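PDB 5C1E: pectinesterase from Aspergillus niger, which hydrolyses the methyl esters of pectin's galacturonosyl units, releasing methanol and de-esterified pectin, and is probably involved in the maceration of plant tissue. Local coordinates for residues A167-F171 with V281-L287; T185-T191 with W223-V229. All coordinates share one frame; numbering follows the deposited sequence. Where two conformers were deposited one is given.

Contact 1. Residues A167-F171 with V281-L287; sequences ASVWF and VDKTTVL. With SO4 (sulfate ion), chain C.
The indole of Trp170 receives Lys283 over one face: CG of the lysine stands 3.4 Å from the centroid of the six-membered ring and only 11° off the ring normal, a CH-pi contact made by the aliphatic stem rather than by the charged end. Around the rim of the same ring, near its plane, lie Val281 O and the methyl CG2 of Val286, the latter 3.9 Å from Trp170 CE3. On the pyrrole side Trp170 NE1 donates to O2 of a sulfate ion at 3.0 Å. Lys283 bends at its last two torsions, which carries NZ past the ring to O4 of that sulfate at 2.7 Å. The ammonium is consequently far from the ring for a cation-pi pair, at most a weak attraction; Tyr150 OH also binds the ion, which probably comes from the crystallisation liquor. The setting is the outside of a right-handed parallel beta-helix, where the C-terminal helix 283-287 lies against strand 168-172; the flanking strands 148-152 and 198-201 also touch the helix, through Tyr150 on Lys283 and Ala199 on Val286. Asp282 caps that helix, its OD1 accepting from Thr285 N at 3.1 Å. Farther back along the strand, Ser168 swings OG anti to its backbone nitrogen (chi1 -163°) and donates to Val286 O at 2.6 Å, in the carbonyl plane and on a lone pair. Trp197 N bonds to the same hydroxyl oxygen, so two bonds fix its rotation. Apolar contacts accompany this bond: Val286 CG1 rests 3.5 Å from Val169 O, and Leu287 CD2 3.6 Å from Ser168 O.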
ATOM      1  N   ALA A 167       0.695 -10.509  -1.868  1.00 15.02           N
ATOM      2  CA  ALA A 167       0.701  -9.830  -3.154  1.00 15.29           C
ATOM      3  C   ALA A 167       2.094  -9.862  -3.735  1.00 15.49           C
ATOM      4  O   ALA A 167       3.081  -9.931  -2.986  1.00 15.61           O
ATOM      5  CB  ALA A 167       0.249  -8.388  -2.991  1.00 15.28           C
ATOM      6  N   SER A 168       2.186  -9.779  -5.058  1.00 15.50           N
ATOM      7  CA  SER A 168       3.450  -9.459  -5.680  1.00 16.20           C
ATOM      8  C   SER A 168       3.381  -7.978  -6.005  1.00 16.11           C
ATOM      9  O   SER A 168       2.583  -7.556  -6.861  1.00 17.11           O
ATOM     10  CB  SER A 168       3.719 -10.294  -6.917  1.00 16.55           C
ATOM     11  OG  SER A 168       5.090 -10.219  -7.214  1.00 16.78           O
ATOM     12  N   VAL A 169       4.191  -7.194  -5.297  1.00 15.48           N
ATOM     13  CA  VAL A 169       3.933  -5.757  -5.196  1.00 15.38           C
ATOM     14  C   VAL A 169       5.186  -4.928  -5.363  1.00 15.67           C
ATOM     15  O   VAL A 169       6.250  -5.259  -4.828  1.00 15.10           O
ATOM     16  CB  VAL A 169       3.181  -5.423  -3.875  1.00 15.65           C
ATOM     17  CG1 VAL A 169       3.927  -5.972  -2.676  1.00 15.51           C
ATOM     18  CG2 VAL A 169       2.904  -3.929  -3.741  1.00 15.92           C
ATOM     19  N   TRP A 170       5.035  -3.852  -6.134  1.00 15.35           N
ATOM     20  CA  TRP A 170       6.084  -2.876  -6.404  1.00 15.87           C
ATOM     21  C   TRP A 170       5.677  -1.535  -5.815  1.00 15.53           C
ATOM     22  O   TRP A 170       4.608  -1.016  -6.156  1.00 16.45           O
ATOM     23  CB  TRP A 170       6.260  -2.706  -7.902  1.00 15.91           C
ATOM     24  CG  TRP A 170       7.365  -1.765  -8.291  1.00 16.41           C
ATOM     25  CD1 TRP A 170       7.306  -0.403  -8.329  1.00 17.15           C
ATOM     26  CD2 TRP A 170       8.678  -2.119  -8.747  1.00 17.29           C
ATOM     27  NE1 TRP A 170       8.490   0.113  -8.771  1.00 17.86           N
ATOM     28  CE2 TRP A 170       9.354  -0.917  -9.036  1.00 17.64           C
ATOM     29  CE3 TRP A 170       9.342  -3.330  -8.948  1.00 17.20           C
ATOM     30  CZ2 TRP A 170      10.667  -0.891  -9.490  1.00 18.44           C
ATOM     31  CZ3 TRP A 170      10.643  -3.307  -9.410  1.00 18.07           C
ATOM     32  CH2 TRP A 170      11.299  -2.100  -9.674  1.00 17.68           C
ATOM     33  N   PHE A 171       6.510  -1.010  -4.917  1.00 15.29           N
ATOM     34  CA  PHE A 171       6.352   0.334  -4.355  1.00 15.60           C
ATOM     35  C   PHE A 171       7.416   1.222  -4.953  1.00 15.78           C
ATOM     36  O   PHE A 171       8.596   0.977  -4.766  1.00 16.13           O
ATOM     37  CB  PHE A 171       6.506   0.326  -2.842  1.00 16.23           C
ATOM     38  CG  PHE A 171       5.461  -0.477  -2.133  1.00 15.96           C
ATOM     39  CD1 PHE A 171       4.280   0.110  -1.737  1.00 17.05           C
ATOM     40  CD2 PHE A 171       5.678  -1.810  -1.832  1.00 16.52           C
ATOM     41  CE1 PHE A 171       3.307  -0.620  -1.076  1.00 16.45           C
ATOM     42  CE2 PHE A 171       4.709  -2.554  -1.167  1.00 17.01           C
ATOM     43  CZ  PHE A 171       3.520  -1.954  -0.795  1.00 16.68           C
ATOM     44  N   VAL A 281      16.011  -5.654  -8.849  1.00 23.43           N
ATOM     45  CA  VAL A 281      14.977  -6.367  -9.607  1.00 23.47           C
ATOM     46  C   VAL A 281      14.139  -5.384 -10.410  1.00 22.59           C
ATOM     47  O   VAL A 281      14.062  -4.211 -10.062  1.00 22.85           O
ATOM     48  CB  VAL A 281      14.069  -7.259  -8.724  1.00 22.88           C
ATOM     49  CG1 VAL A 281      14.921  -8.160  -7.858  1.00 23.38           C
ATOM     50  CG2 VAL A 281      13.116  -6.435  -7.873  1.00 23.01           C
ATOM     51  N   ASP A 282      13.515  -5.858 -11.485  1.00 21.91           N
ATOM     52  CA  ASP A 282      12.677  -4.982 -12.304  1.00 22.28           C
ATOM     53  C   ASP A 282      11.209  -5.365 -12.204  1.00 21.48           C
ATOM     54  O   ASP A 282      10.858  -6.372 -11.602  1.00 20.44           O
ATOM     55  CB  ASP A 282      13.170  -4.924 -13.774  1.00 23.56           C
ATOM     56  CG  ASP A 282      13.092  -6.268 -14.510  1.00 24.68           C
ATOM     57  OD1 ASP A 282      12.444  -7.237 -14.053  1.00 23.82           O
ATOM     58  OD2 ASP A 282      13.694  -6.330 -15.605  1.00 28.18           O
ATOM     59  N   LYS A 283      10.347  -4.553 -12.801  1.00 20.60           N
ATOM     60  CA  LYS A 283       8.920  -4.780 -12.693  1.00 21.08           C
ATOM     61  C   LYS A 283       8.454  -6.010 -13.448  1.00 21.03           C
ATOM     62  O   LYS A 283       7.401  -6.554 -13.143  1.00 21.50           O
ATOM     63  CB  LYS A 283       8.133  -3.548 -13.145  1.00 21.70           C
ATOM     64  CG  LYS A 283       8.267  -2.398 -12.163  1.00 22.12           C
ATOM     65  CD  LYS A 283       7.331  -1.229 -12.455  1.00 22.99           C
ATOM     66  CE  LYS A 283       7.686  -0.503 -13.726  1.00 23.58           C
ATOM     67  NZ  LYS A 283       9.022   0.145 -13.622  1.00 24.62           N
ATOM     68  N   THR A 284       9.211  -6.457 -14.437  1.00 21.52           N
ATOM     69  CA  THR A 284       8.824  -7.681 -15.121  1.00 22.67           C
ATOM     70  C   THR A 284       8.908  -8.865 -14.142  1.00 21.30           C
ATOM     71  O   THR A 284       8.035  -9.728 -14.131  1.00 20.26           O
ATOM     72  CB  THR A 284       9.659  -7.912 -16.387  1.00 24.70           C
ATOM     73  OG1 THR A 284       9.324  -6.895 -17.339  1.00 27.38           O
ATOM     74  CG2 THR A 284       9.382  -9.289 -16.981  1.00 25.43           C
ATOM     75  N   THR A 285       9.955  -8.885 -13.327  1.00 20.90           N
ATOM     76  CA  THR A 285      10.122  -9.918 -12.323  1.00 21.40           C
ATOM     77  C   THR A 285       8.972  -9.880 -11.315  1.00 20.97           C
ATOM     78  O   THR A 285       8.423 -10.913 -10.970  1.00 22.48           O
ATOM     79  CB  THR A 285      11.469  -9.744 -11.605  1.00 21.73           C
ATOM     80  OG1 THR A 285      12.526 -10.111 -12.506  1.00 22.17           O
ATOM     81  CG2 THR A 285      11.553 -10.591 -10.366  1.00 21.57           C
ATOM     82  N   VAL A 286       8.599  -8.695 -10.857  1.00 20.13           N
ATOM     83  CA  VAL A 286       7.634  -8.568  -9.745  1.00 19.50           C
ATOM     84  C   VAL A 286       6.183  -8.641 -10.223  1.00 19.60           C
ATOM     85  O   VAL A 286       5.324  -9.252  -9.571  1.00 20.67           O
ATOM     86  CB  VAL A 286       7.885  -7.253  -8.958  1.00 18.81           C
ATOM     87  CG1 VAL A 286       6.890  -7.078  -7.808  1.00 18.52           C
ATOM     88  CG2 VAL A 286       9.318  -7.196  -8.461  1.00 18.14           C
ATOM     89  N   LEU A 287       5.904  -8.025 -11.364  1.00 20.70           N
ATOM     90  CA  LEU A 287       4.534  -7.835 -11.837  1.00 21.00           C
ATOM     91  C   LEU A 287       4.164  -8.612 -13.106  1.00 22.37           C
ATOM     92  O   LEU A 287       2.990  -8.682 -13.466  1.00 21.69           O
ATOM     93  CB  LEU A 287       4.289  -6.356 -12.089  1.00 21.41           C
ATOM     94  CG  LEU A 287       4.549  -5.388 -10.929  1.00 21.69           C
ATOM     95  CD1 LEU A 287       4.380  -3.974 -11.441  1.00 21.50           C
ATOM     96  CD2 LEU A 287       3.613  -5.673  -9.768  1.00 21.36           C
TER
HETATM   97  S   SO4 C 402       8.674   2.916 -11.294  1.00 29.92           S
HETATM   98  O1  SO4 C 402       9.243   4.232 -11.710  1.00 30.72           O
HETATM   99  O2  SO4 C 402       8.381   2.966  -9.837  1.00 27.52           O
HETATM  100  O3  SO4 C 402       7.439   2.578 -12.051  1.00 28.60           O
HETATM  101  O4  SO4 C 402       9.671   1.861 -11.597  1.00 27.02           O

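Contact 2. Residues T185-T191 with W223-V229. With SO4 (sulfate ion), chain D; SO4 (sulfate ion), chain F; SO4 (sulfate ion), chain E.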
ATOM      1  N   THR A 185       7.527  -4.616   6.740  1.00 14.30           N
ATOM      2  CA  THR A 185       6.896  -5.651   5.895  1.00 14.41           C
ATOM      3  C   THR A 185       6.670  -6.960   6.645  1.00 13.97           C
ATOM      4  O   THR A 185       7.468  -7.359   7.486  1.00 13.96           O
ATOM      5  CB  THR A 185       7.698  -5.954   4.605  1.00 14.16           C
ATOM      6  OG1 THR A 185       8.986  -6.543   4.895  1.00 15.13           O
ATOM      7  CG2 THR A 185       7.856  -4.705   3.774  1.00 14.56           C
ATOM      8  N   ALA A 186       5.591  -7.647   6.291  1.00 13.57           N
ATOM      9  CA  ALA A 186       5.337  -8.982   6.779  1.00 13.40           C
ATOM     10  C   ALA A 186       4.740  -9.842   5.661  1.00 13.42           C
ATOM     11  O   ALA A 186       3.526 -10.053   5.581  1.00 12.79           O
ATOM     12  CB  ALA A 186       4.422  -8.928   8.001  1.00 13.66           C
ATOM     13  N   SER A 187       5.615 -10.325   4.784  1.00 13.42           N
ATOM     14  CA  SER A 187       5.181 -11.119   3.640  1.00 14.27           C
ATOM     15  C   SER A 187       4.774 -12.517   4.084  1.00 14.12           C
ATOM     16  O   SER A 187       5.457 -13.134   4.900  1.00 13.93           O
ATOM     17  CB  SER A 187       6.273 -11.226   2.583  1.00 14.72           C
ATOM     18  OG  SER A 187       5.979 -12.249   1.644  1.00 15.35           O
ATOM     19  N   SER A 188       3.680 -13.001   3.499  1.00 14.49           N
ATOM     20  CA  SER A 188       3.173 -14.348   3.746  1.00 14.97           C
ATOM     21  C   SER A 188       3.465 -15.313   2.580  1.00 15.62           C
ATOM     22  O   SER A 188       2.835 -16.376   2.469  1.00 16.34           O
ATOM     23  CB  SER A 188       1.667 -14.300   4.044  1.00 15.21           C
ATOM     24  OG  SER A 188       0.994 -13.585   3.024  1.00 14.19           O
ATOM     25  N   ARG A 189       4.470 -15.002   1.761  1.00 15.84           N
ATOM     26  CA  ARG A 189       4.933 -15.965   0.775  1.00 15.93           C
ATOM     27  C   ARG A 189       5.367 -17.244   1.499  1.00 16.49           C
ATOM     28  O   ARG A 189       6.131 -17.190   2.471  1.00 15.68           O
ATOM     29  CB  ARG A 189       6.084 -15.389  -0.054  1.00 15.61           C
ATOM     30  CG  ARG A 189       6.620 -16.343  -1.101  1.00 15.84           C
ATOM     31  CD  ARG A 189       7.571 -15.651  -2.075  1.00 16.51           C
ATOM     32  NE  ARG A 189       8.116 -16.587  -3.060  1.00 16.27           N
ATOM     33  CZ  ARG A 189       9.249 -17.295  -2.931  1.00 16.42           C
ATOM     34  NH1 ARG A 189       9.609 -18.124  -3.896  1.00 16.09           N
ATOM     35  NH2 ARG A 189      10.038 -17.185  -1.860  1.00 16.82           N
ATOM     36  N   GLU A 190       4.865 -18.391   1.040  1.00 17.40           N
ATOM     37  CA  GLU A 190       5.052 -19.630   1.794  1.00 19.66           C
ATOM     38  C   GLU A 190       5.428 -20.892   1.004  1.00 19.35           C
ATOM     39  O   GLU A 190       5.664 -21.921   1.615  1.00 19.70           O
ATOM     40  CB  GLU A 190       3.815 -19.898   2.662  1.00 22.29           C
ATOM     41  CG  GLU A 190       2.597 -20.390   1.918  1.00 25.40           C
ATOM     42  CD  GLU A 190       1.328 -20.425   2.779  1.00 29.06           C
ATOM     43  OE1 GLU A 190       0.306 -20.969   2.292  1.00 32.37           O
ATOM     44  OE2 GLU A 190       1.334 -19.926   3.921  1.00 29.26           O
ATOM     45  N   THR A 191       5.507 -20.807  -0.321  1.00 19.42           N
ATOM     46  CA  THR A 191       5.907 -21.944  -1.159  0.50 19.00           C
ATOM     47  C   THR A 191       6.891 -21.491  -2.208  1.00 19.64           C
ATOM     48  O   THR A 191       6.911 -20.322  -2.588  1.00 18.14           O
ATOM     49  CB  THR A 191       4.718 -22.632  -1.878  0.50 18.98           C
ATOM     50  OG1 THR A 191       4.029 -21.702  -2.742  0.50 17.58           O
ATOM     51  CG2 THR A 191       3.772 -23.247  -0.865  0.50 19.06           C
ATOM     52  N   TRP A 223       6.016 -13.309   7.864  1.00 15.44           N
ATOM     53  CA  TRP A 223       4.721 -13.768   8.332  1.00 16.36           C
ATOM     54  C   TRP A 223       4.570 -15.258   8.006  1.00 16.52           C
ATOM     55  O   TRP A 223       3.984 -16.002   8.774  1.00 15.65           O
ATOM     56  CB  TRP A 223       3.611 -12.903   7.743  1.00 17.13           C
ATOM     57  CG  TRP A 223       2.245 -13.176   8.279  1.00 17.67           C
ATOM     58  CD1 TRP A 223       1.926 -13.775   9.458  1.00 18.35           C
ATOM     59  CD2 TRP A 223       0.999 -12.794   7.673  1.00 17.95           C
ATOM     60  NE1 TRP A 223       0.568 -13.837   9.602  1.00 19.63           N
ATOM     61  CE2 TRP A 223      -0.027 -13.238   8.520  1.00 18.86           C
ATOM     62  CE3 TRP A 223       0.658 -12.128   6.494  1.00 17.69           C
ATOM     63  CZ2 TRP A 223      -1.378 -13.041   8.226  1.00 19.07           C
ATOM     64  CZ3 TRP A 223      -0.689 -11.945   6.186  1.00 18.28           C
ATOM     65  CH2 TRP A 223      -1.685 -12.401   7.044  1.00 18.89           C
ATOM     66  N   ARG A 224       5.120 -15.687   6.870  1.00 15.78           N
ATOM     67  CA  ARG A 224       5.245 -17.107   6.533  1.00 16.22           C
ATOM     68  C   ARG A 224       6.686 -17.359   6.099  1.00 16.03           C
ATOM     69  O   ARG A 224       7.461 -16.404   5.940  1.00 15.87           O
ATOM     70  CB  ARG A 224       4.265 -17.503   5.432  1.00 17.36           C
ATOM     71  CG  ARG A 224       2.797 -17.311   5.809  1.00 18.26           C
ATOM     72  CD  ARG A 224       2.302 -18.454   6.669  1.00 20.53           C
ATOM     73  NE  ARG A 224       0.879 -18.328   6.984  1.00 22.43           N
ATOM     74  CZ  ARG A 224       0.390 -17.613   7.996  1.00 24.89           C
ATOM     75  NH1 ARG A 224      -0.924 -17.559   8.194  1.00 27.27           N
ATOM     76  NH2 ARG A 224       1.189 -16.936   8.810  1.00 25.89           N
ATOM     77  N   VAL A 225       7.035 -18.623   5.882  1.00 15.49           N
ATOM     78  CA  VAL A 225       8.444 -19.029   5.892  1.00 15.09           C
ATOM     79  C   VAL A 225       9.256 -18.608   4.657  1.00 14.67           C
ATOM     80  O   VAL A 225      10.492 -18.643   4.692  1.00 15.18           O
ATOM     81  CB  VAL A 225       8.608 -20.546   6.120  1.00 15.58           C
ATOM     82  CG1 VAL A 225       8.102 -20.946   7.498  1.00 15.87           C
ATOM     83  CG2 VAL A 225       7.900 -21.360   5.042  1.00 16.16           C
ATOM     84  N   LEU A 226       8.596 -18.227   3.576  1.00 14.21           N
ATOM     85  CA  LEU A 226       9.326 -17.891   2.350  1.00 14.18           C
ATOM     86  C   LEU A 226       9.132 -16.433   1.909  1.00 13.72           C
ATOM     87  O   LEU A 226       9.248 -16.098   0.727  1.00 13.23           O
ATOM     88  CB  LEU A 226       9.017 -18.911   1.243  1.00 14.66           C
ATOM     89  CG  LEU A 226       9.795 -20.222   1.399  1.00 15.25           C
ATOM     90  CD1 LEU A 226       9.216 -21.339   0.545  1.00 15.58           C
ATOM     91  CD2 LEU A 226      11.259 -20.048   1.050  1.00 15.58           C
ATOM     92  N   ALA A 227       8.864 -15.576   2.888  1.00 13.36           N
ATOM     93  CA  ALA A 227       8.760 -14.141   2.704  1.00 13.09           C
ATOM     94  C   ALA A 227       9.891 -13.651   1.796  1.00 13.67           C
ATOM     95  O   ALA A 227      11.049 -13.952   2.065  1.00 13.45           O
ATOM     96  CB  ALA A 227       8.879 -13.460   4.048  1.00 13.29           C
ATOM     97  N   ARG A 228       9.552 -12.884   0.764  1.00 13.74           N
ATOM     98  CA  ARG A 228      10.557 -12.314  -0.135  1.00 14.33           C
ATOM     99  C   ARG A 228      10.392 -10.820  -0.345  1.00 14.76           C
ATOM    100  O   ARG A 228       9.391 -10.365  -0.910  1.00 13.75           O
ATOM    101  CB  ARG A 228      10.523 -13.003  -1.493  1.00 14.24           C
ATOM    102  CG  ARG A 228      11.594 -12.488  -2.451  1.00 14.55           C
ATOM    103  CD  ARG A 228      11.936 -13.506  -3.524  1.00 14.31           C
ATOM    104  NE  ARG A 228      10.773 -13.880  -4.307  1.00 14.61           N
ATOM    105  CZ  ARG A 228      10.774 -14.862  -5.205  1.00 15.35           C
ATOM    106  NH1 ARG A 228      11.891 -15.547  -5.439  1.00 15.55           N
ATOM    107  NH2 ARG A 228       9.671 -15.155  -5.880  1.00 15.45           N
ATOM    108  N   VAL A 229      11.390 -10.069   0.103  1.00 14.21           N
ATOM    109  CA  VAL A 229      11.331  -8.610   0.070  1.00 14.51           C
ATOM    110  C   VAL A 229      12.696  -8.046  -0.303  1.00 14.45           C
ATOM    111  O   VAL A 229      13.712  -8.499   0.236  1.00 14.20           O
ATOM    112  CB  VAL A 229      10.955  -8.059   1.445  1.00 14.58           C
ATOM    113  CG1 VAL A 229      10.854  -6.541   1.411  1.00 14.65           C
ATOM    114  CG2 VAL A 229       9.636  -8.676   1.946  1.00 14.92           C
TER
HETATM  115  S   SO4 D 403      -1.300 -16.057  11.694  0.50 31.46           S
HETATM  116  O1  SO4 D 403      -1.124 -14.614  11.962  0.50 31.56           O
HETATM  117  O2  SO4 D 403      -2.011 -16.671  12.835  0.50 31.55           O
HETATM  118  O3  SO4 D 403      -2.104 -16.214  10.474  0.50 29.12           O
HETATM  119  O4  SO4 D 403       0.032 -16.681  11.551  0.50 28.89           O
HETATM  120  S   SO4 F 405      -1.810 -20.860   6.004  1.00 60.52           S
HETATM  121  O1  SO4 F 405      -1.922 -19.419   5.680  1.00 61.86           O
HETATM  122  O2  SO4 F 405      -2.795 -21.214   7.055  1.00 61.12           O
HETATM  123  O3  SO4 F 405      -2.075 -21.653   4.780  1.00 61.96           O
HETATM  124  O4  SO4 F 405      -0.427 -21.149   6.470  1.00 58.51           O
HETATM  125  S   SO4 E 404      11.154 -17.641  -8.164  1.00 59.01           S
HETATM  126  O1  SO4 E 404      12.128 -16.799  -8.902  1.00 58.41           O
HETATM  127  O2  SO4 E 404       9.857 -16.945  -8.049  1.00 48.70           O
HETATM  128  O3  SO4 E 404      10.972 -18.922  -8.881  1.00 60.01           O
HETATM  129  O4  SO4 E 404      11.720 -17.945  -6.826  1.00 56.88           O
HETATM  130  O   HOH W   1       7.073 -11.937  -0.717  1.00 14.51           O
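Arg189 sets CG anti to its backbone nitrogen (chi1 180°) and then stays extended to NE, whereas Arg228 bends at chi3 (58°), and these two shapes lay one guanidinium flat on the other, their centres 3.7 Å apart. The pair belongs to neighbouring turns of the parallel beta-helix: 185-191 leaves strand 182-187, while the segment 223-229 makes a type I beta turn from Arg224 to Ala227 before entering strand 228-232. Arg228 holds a sulfate through NH1 and NH2, and Arg189 NH2 reaches Leu226 O at 2.9 Å, on a lone pair of that carbonyl. This sulfate and the carbonyls of Leu226, Asp194 (bonded to Arg189 NE) and Gly196 (bonded to Arg228 NH2) probably offset the repulsion of the like charges. The backbone answers in the other direction, Leu226 N donating to Arg189 O.

Arg224 is bent at chi2, which runs its chain beside Glu190; carboxylate and guanidinium are nearly coplanar and form a long salt bridge, OE2 to NE 3.5 Å. Two further sulfates meet the guanidinium, and one of them takes Arg224 NH1 to its O3 at 2.9 Å while its O1 accepts from Trp223 NE1. The sulfates, probably from the crystallisation liquor, mark a surface at which anions settle. Ala186, beside Asp161, places this end of the contact near the predicted active site, and Trp223 CE3 packs 3.4 Å from Ser188 CB. Ser187 O accepts from Arg224 N at 3.2 Å and more weakly from Trp223 N. In the ST turn that starts the loop, Ser187 OG receives Arg189 N almost straight, at 170°, and is hydrogen-bonded to a water 2.6 Å away, and that water accepts from Arg228 N.

The two contacts illustrate how a beta-helix can be joined both between successive coils and from outside. Their centres are 15 Å apart, with nearest atoms about 6 Å apart and no touch. Both reach the same ten-stranded parallel sheet, where strand 198-201 separates strand 168-172 of contact 1 from strand 228-232 of contact 2. Along the chain the order is 167-171, 185-191, 223-229, 281-287, so contact 1 brackets contact 2. Contact 2 links loops of successive turns, while contact 1 brings the C-terminal helix back onto the coil's outer face. One lies near the predicted active-site residue, the other away from it.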